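Local coordinates for B12-binding domain-containing protein (Kitasatospora setae, PDB 6WTE) that is a cobalamin-binding radical S-adenosylmethionine methylase, TsrM, which carries a [4Fe-4S] cluster and works by non-radical catalysis, at residues Ile90-Ile93 / Arg94-Thr97; Lys206-Asn209 / Leu210-Tyr213. All coordinates share one frame; numbering follows the deposited sequence.

Interaction 1: residues Ile90-Ile93 / Arg94-Thr97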
loop_
_atom_site.group_PDB
_atom_site.type_symbol
_atom_site.label_atom_id
_atom_site.label_comp_id
_atom_site.label_asym_id
_atom_site.label_seq_id
_atom_site.Cartn_x
_atom_site.Cartn_y
_atom_site.Cartn_z
ATOM N N ILE A 90 -18.140 7.114 7.029
ATOM C CA ILE A 90 -17.960 7.490 8.431
ATOM C C ILE A 90 -19.085 8.411 8.894
ATOM O O ILE A 90 -19.563 8.306 10.030
ATOM C CB ILE A 90 -16.576 8.128 8.633
ATOM C CG1 ILE A 90 -15.488 7.059 8.460
ATOM C CG2 ILE A 90 -16.503 8.812 9.999
ATOM C CD1 ILE A 90 -14.071 7.611 8.398
ATOM N N THR A 91 -19.531 9.320 8.027
ATOM C CA THR A 91 -20.615 10.219 8.409
ATOM C C THR A 91 -21.895 9.445 8.700
ATOM O O THR A 91 -22.613 9.757 9.658
ATOM C CB THR A 91 -20.845 11.266 7.316
ATOM O OG1 THR A 91 -19.693 12.109 7.223
ATOM C CG2 THR A 91 -22.061 12.121 7.630
ATOM N N GLU A 92 -22.187 8.417 7.896
ATOM C CA GLU A 92 -23.354 7.584 8.174
ATOM C C GLU A 92 -23.191 6.819 9.483
ATOM O O GLU A 92 -24.148 6.699 10.260
ATOM C CB GLU A 92 -23.604 6.627 7.007
ATOM C CG GLU A 92 -24.885 5.814 7.137
ATOM C CD GLU A 92 -26.146 6.666 7.074
ATOM O OE1 GLU A 92 -26.109 7.767 6.487
ATOM O OE2 GLU A 92 -27.180 6.229 7.618
ATOM N N ILE A 93 -21.992 6.294 9.747
ATOM C CA ILE A 93 -21.739 5.604 11.010
ATOM C C ILE A 93 -22.083 6.508 12.188
ATOM O O ILE A 93 -22.773 6.097 13.130
ATOM C CB ILE A 93 -20.279 5.123 11.082
ATOM C CG1 ILE A 93 -20.065 3.900 10.185
ATOM C CG2 ILE A 93 -19.903 4.794 12.517
ATOM C CD1 ILE A 93 -18.588 3.536 9.988
ATOM N N ARG A 94 -21.616 7.758 12.146
ATOM C CA ARG A 94 -21.814 8.673 13.264
ATOM C C ARG A 94 -23.266 9.107 13.411
ATOM O O ARG A 94 -23.643 9.598 14.479
ATOM C CB ARG A 94 -20.901 9.889 13.113
ATOM C CG ARG A 94 -19.427 9.505 13.155
ATOM C CD ARG A 94 -18.504 10.701 13.044
ATOM N NE ARG A 94 -18.552 11.560 14.226
ATOM C CZ ARG A 94 -17.919 11.288 15.365
ATOM N NH1 ARG A 94 -17.207 10.173 15.483
ATOM N NH2 ARG A 94 -18.002 12.125 16.389
ATOM N N ARG A 95 -24.083 8.949 12.367
ATOM C CA ARG A 95 -25.519 9.158 12.516
ATOM C C ARG A 95 -26.190 8.023 13.274
ATOM O O ARG A 95 -27.283 8.219 13.819
ATOM C CB ARG A 95 -26.190 9.325 11.146
ATOM C CG ARG A 95 -25.829 10.623 10.429
ATOM C CD ARG A 95 -26.763 10.899 9.252
ATOM N NE ARG A 95 -26.199 11.881 8.325
ATOM C CZ ARG A 95 -26.551 12.003 7.048
ATOM N NH1 ARG A 95 -27.468 11.198 6.529
ATOM N NH2 ARG A 95 -25.980 12.928 6.285
ATOM N N LEU A 96 -25.546 6.858 13.346
ATOM C CA LEU A 96 -26.141 5.644 13.885
ATOM C C LEU A 96 -25.637 5.275 15.273
ATOM O O LEU A 96 -26.279 4.460 15.950
ATOM C CB LEU A 96 -25.878 4.471 12.931
ATOM C CG LEU A 96 -26.404 4.640 11.503
ATOM C CD1 LEU A 96 -25.879 3.526 10.594
ATOM C CD2 LEU A 96 -27.924 4.660 11.490
ATOM N N THR A 97 -24.516 5.842 15.715
ATOM C CA THR A 97 -23.960 5.506 17.017
ATOM C C THR A 97 -23.216 6.713 17.565
ATOM O O THR A 97 -22.681 7.528 16.807
ATOM C CB THR A 97 -23.009 4.299 16.944
ATOM O OG1 THR A 97 -22.473 4.030 18.248
ATOM C CG2 THR A 97 -21.850 4.579 15.975
#
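E92 and R95 reach for each other along a helix that is running out, their side chains crossing at about a right angle. Carboxylate and guanidinium planes stand 71° apart, and E92 OE1 lies well out of the guanidinium plane, 3.7 Å from R95 NH1. This is a long salt bridge of charges, with no N-H aimed at the oxygen. R95 holds its chain extended from CG to NE, which carries it back past T91, whose methyl CG2 comes 4.2 Å from R95 NE.

I90 and R94 run side by side in the same direction. With its CG anti to the carbonyl carbon (chi1 -63°), R94 sends its CH2 groups back along the preceding turn, CG sitting 3.3 Å from I90 O and CD meeting I90 CG2. I93 and T97 are likewise alongside each other, methyl to methyl, CG2 to CG2 at 4.0 Å. L96 leans its CG and CD1 over E92 O.

The backbone loosens underneath. R94 N still gives a regular helical bond to I90 O, but L96 N bonds I93 O, 2.9 Å away, from above the carbonyl plane, and T97 N adds a weak bond to that oxygen. This is how helix 83-96, the connection between parallel strands 63-67 and 101-104 of the B12-binding domain, comes to its end. R94 NH1 pairs with E122. The bond from E92 OE2 to H53 is probably the stronger hold on that carboxylate, and the long contact to the exposed R95 adds an electrostatic supplement.

Interaction 2: residues Lys206-Asn209 / Leu210-Tyr213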
loop_
_atom_site.group_PDB
_atom_site.type_symbol
_atom_site.label_atom_id
_atom_site.label_comp_id
_atom_site.label_asym_id
_atom_site.label_seq_id
_atom_site.Cartn_x
_atom_site.Cartn_y
_atom_site.Cartn_z
ATOM N N LYS A 206 -16.553 -11.633 10.429
ATOM C CA LYS A 206 -15.103 -11.696 10.384
ATOM C C LYS A 206 -14.697 -11.576 8.921
ATOM O O LYS A 206 -15.488 -11.878 8.022
ATOM C CB LYS A 206 -14.554 -13.003 10.979
ATOM C CG LYS A 206 -14.905 -13.250 12.435
ATOM C CD LYS A 206 -14.219 -12.229 13.327
ATOM C CE LYS A 206 -14.564 -12.461 14.781
ATOM N NZ LYS A 206 -16.009 -12.254 15.038
ATOM N N VAL A 207 -13.469 -11.106 8.680
ATOM C CA VAL A 207 -12.980 -11.030 7.306
ATOM C C VAL A 207 -13.079 -12.411 6.670
ATOM O O VAL A 207 -12.619 -13.410 7.240
ATOM C CB VAL A 207 -11.541 -10.489 7.258
ATOM C CG1 VAL A 207 -11.011 -10.541 5.842
ATOM C CG2 VAL A 207 -11.478 -9.047 7.769
ATOM N N ASP A 208 -13.705 -12.475 5.497
ATOM C CA ASP A 208 -13.947 -13.736 4.783
ATOM C C ASP A 208 -12.831 -13.934 3.762
ATOM O O ASP A 208 -12.941 -13.528 2.605
ATOM C CB ASP A 208 -15.314 -13.722 4.113
ATOM C CG ASP A 208 -15.745 -15.104 3.635
ATOM O OD1 ASP A 208 -14.871 -15.984 3.468
ATOM O OD2 ASP A 208 -16.958 -15.301 3.427
ATOM N N ASN A 209 -11.759 -14.601 4.188
ATOM C CA ASN A 209 -10.572 -14.678 3.345
ATOM C C ASN A 209 -10.809 -15.506 2.088
ATOM O O ASN A 209 -10.329 -15.138 1.008
ATOM C CB ASN A 209 -9.396 -15.218 4.152
ATOM C CG ASN A 209 -8.788 -14.153 5.049
ATOM O OD1 ASN A 209 -7.992 -13.338 4.594
ATOM N ND2 ASN A 209 -9.176 -14.145 6.322
ATOM N N LEU A 210 -11.554 -16.613 2.192
ATOM C CA LEU A 210 -11.785 -17.432 1.005
ATOM C C LEU A 210 -12.625 -16.686 -0.022
ATOM O O LEU A 210 -12.401 -16.824 -1.229
ATOM C CB LEU A 210 -12.453 -18.753 1.388
ATOM C CG LEU A 210 -12.691 -19.706 0.214
ATOM C CD1 LEU A 210 -11.356 -20.162 -0.403
ATOM C CD2 LEU A 210 -13.525 -20.891 0.658
ATOM N N GLU A 211 -13.585 -15.879 0.437
ATOM C CA GLU A 211 -14.385 -15.084 -0.492
ATOM C C GLU A 211 -13.500 -14.180 -1.342
ATOM O O GLU A 211 -13.659 -14.111 -2.566
ATOM C CB GLU A 211 -15.413 -14.250 0.277
ATOM C CG GLU A 211 -16.358 -13.457 -0.617
ATOM C CD GLU A 211 -17.255 -14.341 -1.473
ATOM O OE1 GLU A 211 -17.488 -15.513 -1.103
ATOM O OE2 GLU A 211 -17.733 -13.860 -2.522
ATOM N N TYR A 212 -12.544 -13.494 -0.712
ATOM C CA TYR A 212 -11.614 -12.669 -1.478
ATOM C C TYR A 212 -10.769 -13.518 -2.415
ATOM O O TYR A 212 -10.519 -13.130 -3.562
ATOM C CB TYR A 212 -10.714 -11.876 -0.538
ATOM C CG TYR A 212 -11.375 -10.641 0.014
ATOM C CD1 TYR A 212 -11.402 -9.465 -0.722
ATOM C CD2 TYR A 212 -11.971 -10.653 1.268
ATOM C CE1 TYR A 212 -12.001 -8.325 -0.222
ATOM C CE2 TYR A 212 -12.578 -9.515 1.777
ATOM C CZ TYR A 212 -12.586 -8.355 1.024
ATOM O OH TYR A 212 -13.173 -7.212 1.510
ATOM N N TYR A 213 -10.329 -14.685 -1.946
ATOM C CA TYR A 213 -9.477 -15.534 -2.773
ATOM C C TYR A 213 -10.214 -16.004 -4.019
ATOM O O TYR A 213 -9.649 -16.018 -5.117
ATOM C CB TYR A 213 -8.987 -16.724 -1.951
ATOM C CG TYR A 213 -7.977 -17.598 -2.654
ATOM C CD1 TYR A 213 -6.668 -17.172 -2.825
ATOM C CD2 TYR A 213 -8.329 -18.856 -3.130
ATOM C CE1 TYR A 213 -5.737 -17.963 -3.454
ATOM C CE2 TYR A 213 -7.396 -19.667 -3.764
ATOM C CZ TYR A 213 -6.104 -19.210 -3.920
ATOM O OH TYR A 213 -5.177 -19.999 -4.545
#
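The Y212 ring takes the backbone oxygen of D208 at its edge: D208 O lies near the ring plane, 3.3 Å from Y212 CD2. V207 CG1 approaches the same ring obliquely, 4.5 Å from CE2. Beyond the segments the ring of F43 meets it at a slant, and the phenol OH is hydrogen-bonded to D40.

The other flat groups are the carboxylates of D208 and E211, turned 61° against each other. The D208 carboxylate leans on the E211 chain, CG to CB at 3.5 Å, while E211 bends at chi2 and carries its own acid group away. A CG anti to the backbone N (chi1 -167°) turns the D208 carboxylate towards the start of the helix, where E211 N bonds OD1 at 3.3 Å. That N-H arrives from above the carboxylate plane, 68° out of it, yet the bond is fairly straight. D208 is thus the N-cap of helix 209-214. Its carbonyl also accepts a weak bond from Y212 N, and Y213 N bonds N209 O at 3.0 Å to carry the first turn on.

D208 OD1 has a second donor in the backbone N of G202, which ties the cap to the preceding loop, while N209 ND2, bonded to D23, joins the first turn to helix 20-31. Two N-H groups on OD1, together with the helix N-terminus, would favour a charged D208. Its OD2 lies 4.6 Å from E211 OE1, a like-charge proximity probably eased by the salt bridge from E211 OE2 to R215.

Interaction 1 marks where a helix ends and interaction 2 where one begins, and their chemistry follows. At 90-97 the backbone carbonyls collect extra or weakened bonds, and the charged side chains range from the buried E92 to the exposed R95; at 206-213 a side-chain carboxylate supplies the acceptor for an N-H of the first turn. Both are partly buried, with centres 25 Å apart and nearest atoms about 15 Å apart, so they do not touch. They hold different elements: 90-97 packs on helix 48-58 inside the B12-binding domain, whereas 206-213 rests against helix 20-31 and nearby loops. The side chain of Y212 lies about 7 Å from the bound cobalamin, that of I90 about 10 Å.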